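Local coordinates for protein glucoamylase (Thermoanaerobacterium thermosaccharolyticum, PDB 1LF6) that probably hydrolyses terminal alpha-1,4-linked glucose residues one after another from the non-reducing ends of glucan chains, releasing beta-D-glucose, at residues A[155-169]-A[179-191]. Residues are numbered along the deposited sequence; the frame is centred on the assembly and turned at random.
Sequences YDPHIKNQGSYNEGY and LMAKRDNVYTALS
Ile159 fills the apolar centre: its CD1 lies 3.7 Å from Ala181 CB, and its CG2 presses tightly on Val186 CB at 3.4 Å. Pro157 flanks Ala181, while Tyr155 slides past Leu190 and its OH hydrogen-bonds Thr188 OG1 (3.0 Å), pairing two buried hydroxyls. Beside this apolar patch, strands 166-169 and 179-183 run antiparallel, with Glu167–Lys182 and Tyr169–Met180 as hydrogen-bonded pairs. On the sheet face opposite Ala181, Met180 CB makes a CH-pi contact 3.6 Å from the Tyr169 ring centroid, whose edge meets Lys182 CG. Arg183, bent at chi2 (-149°), has Asp184 OD2 over one guanidinium face, a long ion pair to which no N-H points; the Gln162 amide lies across the other, its closeness doubtful in the model. Arg183 NH2 gives a weak bond to Ile159 O at the edge. Gln162 NE2 donates to Ser164 O (2.8 Å, 177°), fixing the amide's turn. Replacing Gln162 with alanine would remove that amide and is likely to leave Ser164 O without this donor. At the polar end, Lys160 NZ donates to Asn185 OD1 (2.7 Å). Loop 158-165 links the two sheets of the N-terminal beta-sandwich; strand 230-236 packs against Tyr155, Pro157 and Ala181, and Tyr169 OH hydrogen-bonds Asp254 of helix 254-266.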
ATOM      1  N   TYR A 155     -15.895   6.203 -17.278  1.00 28.25           N
ATOM      2  CA  TYR A 155     -14.754   5.313 -17.125  1.00 28.85           C
ATOM      3  C   TYR A 155     -13.499   5.996 -17.657  1.00 30.05           C
ATOM      4  O   TYR A 155     -13.454   6.394 -18.819  1.00 31.31           O
ATOM      5  CB  TYR A 155     -15.013   4.016 -17.900  1.00 27.98           C
ATOM      6  CG  TYR A 155     -13.797   3.140 -18.098  1.00 28.11           C
ATOM      7  CD1 TYR A 155     -13.028   2.722 -17.015  1.00 28.48           C
ATOM      8  CD2 TYR A 155     -13.418   2.720 -19.376  1.00 27.75           C
ATOM      9  CE1 TYR A 155     -11.914   1.905 -17.195  1.00 27.42           C
ATOM     10  CE2 TYR A 155     -12.308   1.902 -19.565  1.00 28.39           C
ATOM     11  CZ  TYR A 155     -11.560   1.499 -18.469  1.00 26.75           C
ATOM     12  OH  TYR A 155     -10.468   0.686 -18.650  1.00 26.72           O
ATOM     13  N   ASP A 156     -12.478   6.129 -16.812  1.00 29.38           N
ATOM     14  CA  ASP A 156     -11.235   6.770 -17.233  1.00 28.42           C
ATOM     15  C   ASP A 156     -10.073   5.786 -17.302  1.00 28.20           C
ATOM     16  O   ASP A 156      -9.442   5.477 -16.292  1.00 27.46           O
ATOM     17  CB  ASP A 156     -10.872   7.909 -16.282  1.00 28.85           C
ATOM     18  CG  ASP A 156      -9.664   8.690 -16.753  1.00 29.18           C
ATOM     19  OD1 ASP A 156      -9.277   9.647 -16.061  1.00 33.25           O
ATOM     20  OD2 ASP A 156      -9.100   8.352 -17.818  1.00 28.66           O
ATOM     21  N   PRO A 157      -9.768   5.281 -18.503  1.00 27.87           N
ATOM     22  CA  PRO A 157      -8.663   4.334 -18.618  1.00 28.03           C
ATOM     23  C   PRO A 157      -7.288   4.995 -18.658  1.00 28.40           C
ATOM     24  O   PRO A 157      -7.086   6.003 -19.341  1.00 28.37           O
ATOM     25  CB  PRO A 157      -8.985   3.600 -19.912  1.00 28.30           C
ATOM     26  CG  PRO A 157      -9.585   4.679 -20.749  1.00 28.43           C
ATOM     27  CD  PRO A 157     -10.504   5.390 -19.776  1.00 28.00           C
ATOM     28  N   HIS A 158      -6.356   4.423 -17.900  1.00 26.72           N
ATOM     29  CA  HIS A 158      -4.969   4.882 -17.860  1.00 26.79           C
ATOM     30  C   HIS A 158      -4.146   3.620 -18.038  1.00 26.55           C
ATOM     31  O   HIS A 158      -3.374   3.239 -17.158  1.00 26.32           O
ATOM     32  CB  HIS A 158      -4.626   5.516 -16.513  1.00 26.33           C
ATOM     33  CG  HIS A 158      -5.095   6.928 -16.371  1.00 26.09           C
ATOM     34  ND1 HIS A 158      -4.537   7.807 -15.470  1.00 24.46           N
ATOM     35  CD2 HIS A 158      -6.079   7.610 -17.005  1.00 26.40           C
ATOM     36  CE1 HIS A 158      -5.156   8.971 -15.553  1.00 25.45           C
ATOM     37  NE2 HIS A 158      -6.097   8.878 -16.477  1.00 25.12           N
ATOM     38  N   ILE A 159      -4.327   2.972 -19.182  1.00 24.77           N
ATOM     39  CA  ILE A 159      -3.647   1.721 -19.470  1.00 26.38           C
ATOM     40  C   ILE A 159      -2.133   1.786 -19.353  1.00 26.11           C
ATOM     41  O   ILE A 159      -1.486   2.722 -19.835  1.00 25.92           O
ATOM     42  CB  ILE A 159      -4.059   1.201 -20.860  1.00 28.42           C
ATOM     43  CG1 ILE A 159      -5.586   1.124 -20.924  1.00 29.21           C
ATOM     44  CG2 ILE A 159      -3.455  -0.183 -21.115  1.00 26.52           C
ATOM     45  CD1 ILE A 159      -6.130   0.862 -22.302  1.00 32.14           C
ATOM     46  N   LYS A 160      -1.582   0.772 -18.694  1.00 26.06           N
ATOM     47  CA  LYS A 160      -0.150   0.665 -18.461  1.00 26.25           C
ATOM     48  C   LYS A 160       0.458   1.889 -17.784  1.00 25.82           C
ATOM     49  O   LYS A 160       1.442   2.455 -18.255  1.00 24.70           O
ATOM     50  CB  LYS A 160       0.589   0.353 -19.761  1.00 27.58           C
ATOM     51  CG  LYS A 160       0.519  -1.111 -20.157  1.00 31.37           C
ATOM     52  CD  LYS A 160       1.660  -1.472 -21.098  1.00 33.79           C
ATOM     53  CE  LYS A 160       1.833  -2.973 -21.202  1.00 37.40           C
ATOM     54  NZ  LYS A 160       3.053  -3.330 -21.980  1.00 38.63           N
ATOM     55  N   ASN A 161      -0.152   2.287 -16.672  1.00 24.61           N
ATOM     56  CA  ASN A 161       0.318   3.410 -15.859  1.00 25.90           C
ATOM     57  C   ASN A 161       0.411   4.794 -16.490  1.00 25.99           C
ATOM     58  O   ASN A 161       1.261   5.589 -16.096  1.00 25.71           O
ATOM     59  CB  ASN A 161       1.677   3.063 -15.246  1.00 23.84           C
ATOM     60  CG  ASN A 161       1.629   1.792 -14.424  1.00 24.42           C
ATOM     61  OD1 ASN A 161       2.242   0.788 -14.781  1.00 29.93           O
ATOM     62  ND2 ASN A 161       0.894   1.827 -13.324  1.00 19.16           N
ATOM     63  N   GLN A 162      -0.444   5.094 -17.462  1.00 27.41           N
ATOM     64  CA  GLN A 162      -0.417   6.420 -18.070  1.00 28.85           C
ATOM     65  C   GLN A 162      -1.780   6.803 -18.624  1.00 28.76           C
ATOM     66  O   GLN A 162      -2.447   6.006 -19.285  1.00 29.39           O
ATOM     67  CB  GLN A 162       0.655   6.512 -19.168  1.00 29.99           C
ATOM     68  CG  GLN A 162       0.305   5.877 -20.491  1.00 31.78           C
ATOM     69  CD  GLN A 162       1.316   6.227 -21.570  1.00 32.68           C
ATOM     70  OE1 GLN A 162       2.495   5.884 -21.464  1.00 31.09           O
ATOM     71  NE2 GLN A 162       0.859   6.918 -22.612  1.00 32.72           N
ATOM     72  N   GLY A 163      -2.195   8.030 -18.336  1.00 28.60           N
ATOM     73  CA  GLY A 163      -3.487   8.500 -18.793  1.00 30.64           C
ATOM     74  C   GLY A 163      -3.502   9.031 -20.208  1.00 30.52           C
ATOM     75  O   GLY A 163      -4.560   9.105 -20.834  1.00 31.34           O
ATOM     76  N   SER A 164      -2.330   9.397 -20.717  1.00 29.64           N
ATOM     77  CA  SER A 164      -2.224   9.939 -22.067  1.00 27.92           C
ATOM     78  C   SER A 164      -2.173   8.834 -23.110  1.00 27.44           C
ATOM     79  O   SER A 164      -1.847   7.682 -22.807  1.00 25.94           O
ATOM     80  CB  SER A 164      -0.965  10.801 -22.193  1.00 27.33           C
ATOM     81  OG  SER A 164       0.197   9.993 -22.160  1.00 26.88           O
ATOM     82  N   TYR A 165      -2.494   9.208 -24.343  1.00 27.37           N
ATOM     83  CA  TYR A 165      -2.491   8.295 -25.479  1.00 27.75           C
ATOM     84  C   TYR A 165      -3.220   6.970 -25.256  1.00 27.36           C
ATOM     85  O   TYR A 165      -2.705   5.902 -25.588  1.00 26.85           O
ATOM     86  CB  TYR A 165      -1.054   8.017 -25.927  1.00 28.57           C
ATOM     87  CG  TYR A 165      -0.928   7.750 -27.409  1.00 29.54           C
ATOM     88  CD1 TYR A 165      -1.110   8.776 -28.340  1.00 29.38           C
ATOM     89  CD2 TYR A 165      -0.629   6.474 -27.886  1.00 28.82           C
ATOM     90  CE1 TYR A 165      -0.994   8.534 -29.712  1.00 27.96           C
ATOM     91  CE2 TYR A 165      -0.512   6.221 -29.251  1.00 28.55           C
ATOM     92  CZ  TYR A 165      -0.695   7.255 -30.158  1.00 29.46           C
ATOM     93  OH  TYR A 165      -0.584   7.004 -31.505  1.00 28.46           O
ATOM     94  N   ASN A 166      -4.416   7.042 -24.688  1.00 27.59           N
ATOM     95  CA  ASN A 166      -5.231   5.852 -24.474  1.00 29.39           C
ATOM     96  C   ASN A 166      -6.188   5.777 -25.662  1.00 30.23           C
ATOM     97  O   ASN A 166      -6.928   6.724 -25.924  1.00 31.21           O
ATOM     98  CB  ASN A 166      -6.028   5.974 -23.172  1.00 27.67           C
ATOM     99  CG  ASN A 166      -5.259   5.467 -21.962  1.00 29.01           C
ATOM    100  OD1 ASN A 166      -5.336   4.289 -21.612  1.00 28.42           O
ATOM    101  ND2 ASN A 166      -4.502   6.356 -21.326  1.00 28.08           N
ATOM    102  N   GLU A 167      -6.163   4.663 -26.383  1.00 33.42           N
ATOM    103  CA  GLU A 167      -7.029   4.494 -27.542  1.00 35.84           C
ATOM    104  C   GLU A 167      -8.375   3.918 -27.131  1.00 37.26           C
ATOM    105  O   GLU A 167      -8.445   2.820 -26.580  1.00 39.00           O
ATOM    106  CB  GLU A 167      -6.374   3.569 -28.569  1.00 38.01           C
ATOM    107  CG  GLU A 167      -7.079   3.549 -29.922  1.00 42.18           C
ATOM    108  CD  GLU A 167      -6.434   2.591 -30.904  1.00 44.26           C
ATOM    109  OE1 GLU A 167      -5.189   2.566 -30.979  1.00 44.65           O
ATOM    110  OE2 GLU A 167      -7.171   1.868 -31.610  1.00 47.13           O
ATOM    111  N   GLY A 168      -9.442   4.664 -27.400  1.00 37.53           N
ATOM    112  CA  GLY A 168     -10.773   4.202 -27.055  1.00 37.19           C
ATOM    113  C   GLY A 168     -11.651   4.014 -28.278  1.00 37.63           C
ATOM    114  O   GLY A 168     -11.539   4.756 -29.254  1.00 38.10           O
ATOM    115  N   TYR A 169     -12.524   3.013 -28.221  1.00 37.19           N
ATOM    116  CA  TYR A 169     -13.440   2.713 -29.313  1.00 36.97           C
ATOM    117  C   TYR A 169     -14.585   1.827 -28.825  1.00 37.66           C
ATOM    118  O   TYR A 169     -14.599   1.397 -27.670  1.00 36.46           O
ATOM    119  CB  TYR A 169     -12.687   2.042 -30.464  1.00 36.13           C
ATOM    120  CG  TYR A 169     -11.880   0.830 -30.063  1.00 35.03           C
ATOM    121  CD1 TYR A 169     -12.361  -0.459 -30.287  1.00 35.25           C
ATOM    122  CD2 TYR A 169     -10.627   0.972 -29.470  1.00 35.06           C
ATOM    123  CE1 TYR A 169     -11.609  -1.579 -29.936  1.00 35.30           C
ATOM    124  CE2 TYR A 169      -9.869  -0.137 -29.113  1.00 33.84           C
ATOM    125  CZ  TYR A 169     -10.362  -1.406 -29.350  1.00 34.89           C
ATOM    126  OH  TYR A 169      -9.602  -2.498 -29.011  1.00 34.33           O
ATOM    127  N   LEU A 179     -17.520  -0.812 -24.397  1.00 32.46           N
ATOM    128  CA  LEU A 179     -16.601   0.298 -24.620  1.00 34.05           C
ATOM    129  C   LEU A 179     -15.207  -0.290 -24.434  1.00 34.60           C
ATOM    130  O   LEU A 179     -14.891  -0.833 -23.374  1.00 35.04           O
ATOM    131  CB  LEU A 179     -16.843   1.420 -23.606  1.00 33.76           C
ATOM    132  CG  LEU A 179     -18.009   2.373 -23.890  1.00 36.11           C
ATOM    133  CD1 LEU A 179     -19.287   1.588 -24.112  1.00 36.65           C
ATOM    134  CD2 LEU A 179     -18.172   3.348 -22.730  1.00 36.04           C
ATOM    135  N   MET A 180     -14.383  -0.195 -25.470  1.00 33.09           N
ATOM    136  CA  MET A 180     -13.037  -0.748 -25.425  1.00 33.88           C
ATOM    137  C   MET A 180     -11.954   0.310 -25.254  1.00 34.45           C
ATOM    138  O   MET A 180     -12.129   1.466 -25.641  1.00 33.91           O
ATOM    139  CB  MET A 180     -12.756  -1.533 -26.709  1.00 33.99           C
ATOM    140  CG  MET A 180     -13.865  -2.488 -27.120  1.00 34.30           C
ATOM    141  SD  MET A 180     -14.153  -3.786 -25.908  1.00 33.67           S
ATOM    142  CE  MET A 180     -12.648  -4.740 -26.121  1.00 34.42           C
ATOM    143  N   ALA A 181     -10.828  -0.105 -24.682  1.00 35.02           N
ATOM    144  CA  ALA A 181      -9.684   0.773 -24.474  1.00 35.39           C
ATOM    145  C   ALA A 181      -8.433  -0.077 -24.614  1.00 36.29           C
ATOM    146  O   ALA A 181      -8.420  -1.243 -24.216  1.00 35.00           O
ATOM    147  CB  ALA A 181      -9.741   1.405 -23.089  1.00 34.86           C
ATOM    148  N   LYS A 182      -7.381   0.494 -25.188  1.00 37.29           N
ATOM    149  CA  LYS A 182      -6.153  -0.262 -25.358  1.00 39.45           C
ATOM    150  C   LYS A 182      -4.905   0.603 -25.408  1.00 40.39           C
ATOM    151  O   LYS A 182      -4.962   1.810 -25.649  1.00 39.65           O
ATOM    152  CB  LYS A 182      -6.240  -1.122 -26.625  1.00 41.17           C
ATOM    153  CG  LYS A 182      -6.385  -0.333 -27.921  1.00 42.60           C
ATOM    154  CD  LYS A 182      -5.069  -0.237 -28.685  1.00 44.07           C
ATOM    155  CE  LYS A 182      -4.669  -1.583 -29.270  1.00 44.53           C
ATOM    156  NZ  LYS A 182      -3.400  -1.501 -30.041  1.00 43.82           N
ATOM    157  N   ARG A 183      -3.777  -0.044 -25.149  1.00 42.24           N
ATOM    158  CA  ARG A 183      -2.468   0.583 -25.178  1.00 45.07           C
ATOM    159  C   ARG A 183      -1.502  -0.588 -25.117  1.00 45.85           C
ATOM    160  O   ARG A 183      -1.482  -1.334 -24.139  1.00 46.38           O
ATOM    161  CB  ARG A 183      -2.249   1.497 -23.973  1.00 47.57           C
ATOM    162  CG  ARG A 183      -1.048   2.405 -24.164  1.00 50.45           C
ATOM    163  CD  ARG A 183      -0.356   2.751 -22.862  1.00 52.81           C
ATOM    164  NE  ARG A 183       1.039   3.091 -23.123  1.00 55.40           N
ATOM    165  CZ  ARG A 183       1.982   3.190 -22.192  1.00 56.89           C
ATOM    166  NH1 ARG A 183       3.222   3.503 -22.543  1.00 58.27           N
ATOM    167  NH2 ARG A 183       1.692   2.980 -20.916  1.00 56.49           N
ATOM    168  N   ASP A 184      -0.711  -0.752 -26.168  1.00 46.67           N
ATOM    169  CA  ASP A 184       0.225  -1.859 -26.248  1.00 48.68           C
ATOM    170  C   ASP A 184      -0.550  -3.173 -26.204  1.00 48.69           C
ATOM    171  O   ASP A 184      -1.542  -3.339 -26.913  1.00 50.83           O
ATOM    172  CB  ASP A 184       1.246  -1.807 -25.102  1.00 50.47           C
ATOM    173  CG  ASP A 184       2.261  -0.695 -25.278  1.00 52.66           C
ATOM    174  OD1 ASP A 184       2.749  -0.513 -26.416  1.00 55.04           O
ATOM    175  OD2 ASP A 184       2.581  -0.005 -24.287  1.00 54.62           O
ATOM    176  N   ASN A 185      -0.106  -4.101 -25.366  1.00 47.02           N
ATOM    177  CA  ASN A 185      -0.751  -5.404 -25.261  1.00 45.20           C
ATOM    178  C   ASN A 185      -1.870  -5.477 -24.223  1.00 42.78           C
ATOM    179  O   ASN A 185      -2.337  -6.566 -23.896  1.00 42.76           O
ATOM    180  CB  ASN A 185       0.301  -6.459 -24.936  1.00 46.69           C
ATOM    181  CG  ASN A 185       1.056  -6.142 -23.663  1.00 48.87           C
ATOM    182  OD1 ASN A 185       1.699  -5.096 -23.552  1.00 50.75           O
ATOM    183  ND2 ASN A 185       0.977  -7.043 -22.687  1.00 51.31           N
ATOM    184  N   VAL A 186      -2.308  -4.333 -23.706  1.00 39.73           N
ATOM    185  CA  VAL A 186      -3.363  -4.347 -22.699  1.00 37.39           C
ATOM    186  C   VAL A 186      -4.690  -3.775 -23.186  1.00 36.12           C
ATOM    187  O   VAL A 186      -4.767  -2.619 -23.598  1.00 36.89           O
ATOM    188  CB  VAL A 186      -2.931  -3.575 -21.432  1.00 37.76           C
ATOM    189  CG1 VAL A 186      -4.042  -3.623 -20.390  1.00 35.93           C
ATOM    190  CG2 VAL A 186      -1.652  -4.174 -20.871  1.00 36.95           C
ATOM    191  N   TYR A 187      -5.738  -4.591 -23.120  1.00 34.01           N
ATOM    192  CA  TYR A 187      -7.072  -4.180 -23.553  1.00 33.92           C
ATOM    193  C   TYR A 187      -8.086  -4.286 -22.418  1.00 32.55           C
ATOM    194  O   TYR A 187      -8.008  -5.187 -21.582  1.00 33.85           O
ATOM    195  CB  TYR A 187      -7.564  -5.067 -24.705  1.00 34.14           C
ATOM    196  CG  TYR A 187      -6.768  -4.976 -25.987  1.00 35.87           C
ATOM    197  CD1 TYR A 187      -7.291  -4.330 -27.107  1.00 36.48           C
ATOM    198  CD2 TYR A 187      -5.507  -5.560 -26.091  1.00 36.66           C
ATOM    199  CE1 TYR A 187      -6.579  -4.269 -28.302  1.00 37.27           C
ATOM    200  CE2 TYR A 187      -4.785  -5.505 -27.282  1.00 37.40           C
ATOM    201  CZ  TYR A 187      -5.327  -4.859 -28.382  1.00 38.17           C
ATOM    202  OH  TYR A 187      -4.607  -4.801 -29.555  1.00 40.31           O
ATOM    203  N   THR A 188      -9.043  -3.365 -22.404  1.00 31.33           N
ATOM    204  CA  THR A 188     -10.101  -3.375 -21.407  1.00 29.31           C
ATOM    205  C   THR A 188     -11.441  -3.315 -22.131  1.00 30.10           C
ATOM    206  O   THR A 188     -11.567  -2.693 -23.191  1.00 29.07           O
ATOM    207  CB  THR A 188     -10.013  -2.175 -20.438  1.00 29.74           C
ATOM    208  OG1 THR A 188     -10.358  -0.965 -21.127  1.00 27.08           O
ATOM    209  CG2 THR A 188      -8.603  -2.059 -19.867  1.00 28.95           C
ATOM    210  N   ALA A 189     -12.438  -3.969 -21.550  1.00 30.24           N
ATOM    211  CA  ALA A 189     -13.774  -4.000 -22.123  1.00 29.23           C
ATOM    212  C   ALA A 189     -14.785  -3.665 -21.036  1.00 28.97           C
ATOM    213  O   ALA A 189     -14.864  -4.355 -20.019  1.00 30.18           O
ATOM    214  CB  ALA A 189     -14.057  -5.382 -22.699  1.00 29.14           C
ATOM    215  N   LEU A 190     -15.547  -2.598 -21.249  1.00 28.14           N
ATOM    216  CA  LEU A 190     -16.559  -2.174 -20.292  1.00 28.58           C
ATOM    217  C   LEU A 190     -17.926  -2.614 -20.820  1.00 30.07           C
ATOM    218  O   LEU A 190     -18.285  -2.294 -21.953  1.00 27.86           O
ATOM    219  CB  LEU A 190     -16.535  -0.653 -20.146  1.00 27.65           C
ATOM    220  CG  LEU A 190     -17.089  -0.016 -18.872  1.00 28.23           C
ATOM    221  CD1 LEU A 190     -17.349   1.453 -19.134  1.00 27.04           C
ATOM    222  CD2 LEU A 190     -18.367  -0.692 -18.446  1.00 30.73           C
ATOM    223  N   SER A 191     -18.683  -3.340 -20.003  1.00 31.35           N
ATOM    224  CA  SER A 191     -20.000  -3.818 -20.416  1.00 32.73           C
ATOM    225  C   SER A 191     -21.071  -3.625 -19.351  1.00 33.57           C
ATOM    226  O   SER A 191     -20.772  -3.350 -18.187  1.00 34.01           O
ATOM    227  CB  SER A 191     -19.926  -5.299 -20.798  1.00 33.50           C
ATOM    228  OG  SER A 191     -19.565  -6.096 -19.682  1.00 34.83           O
TER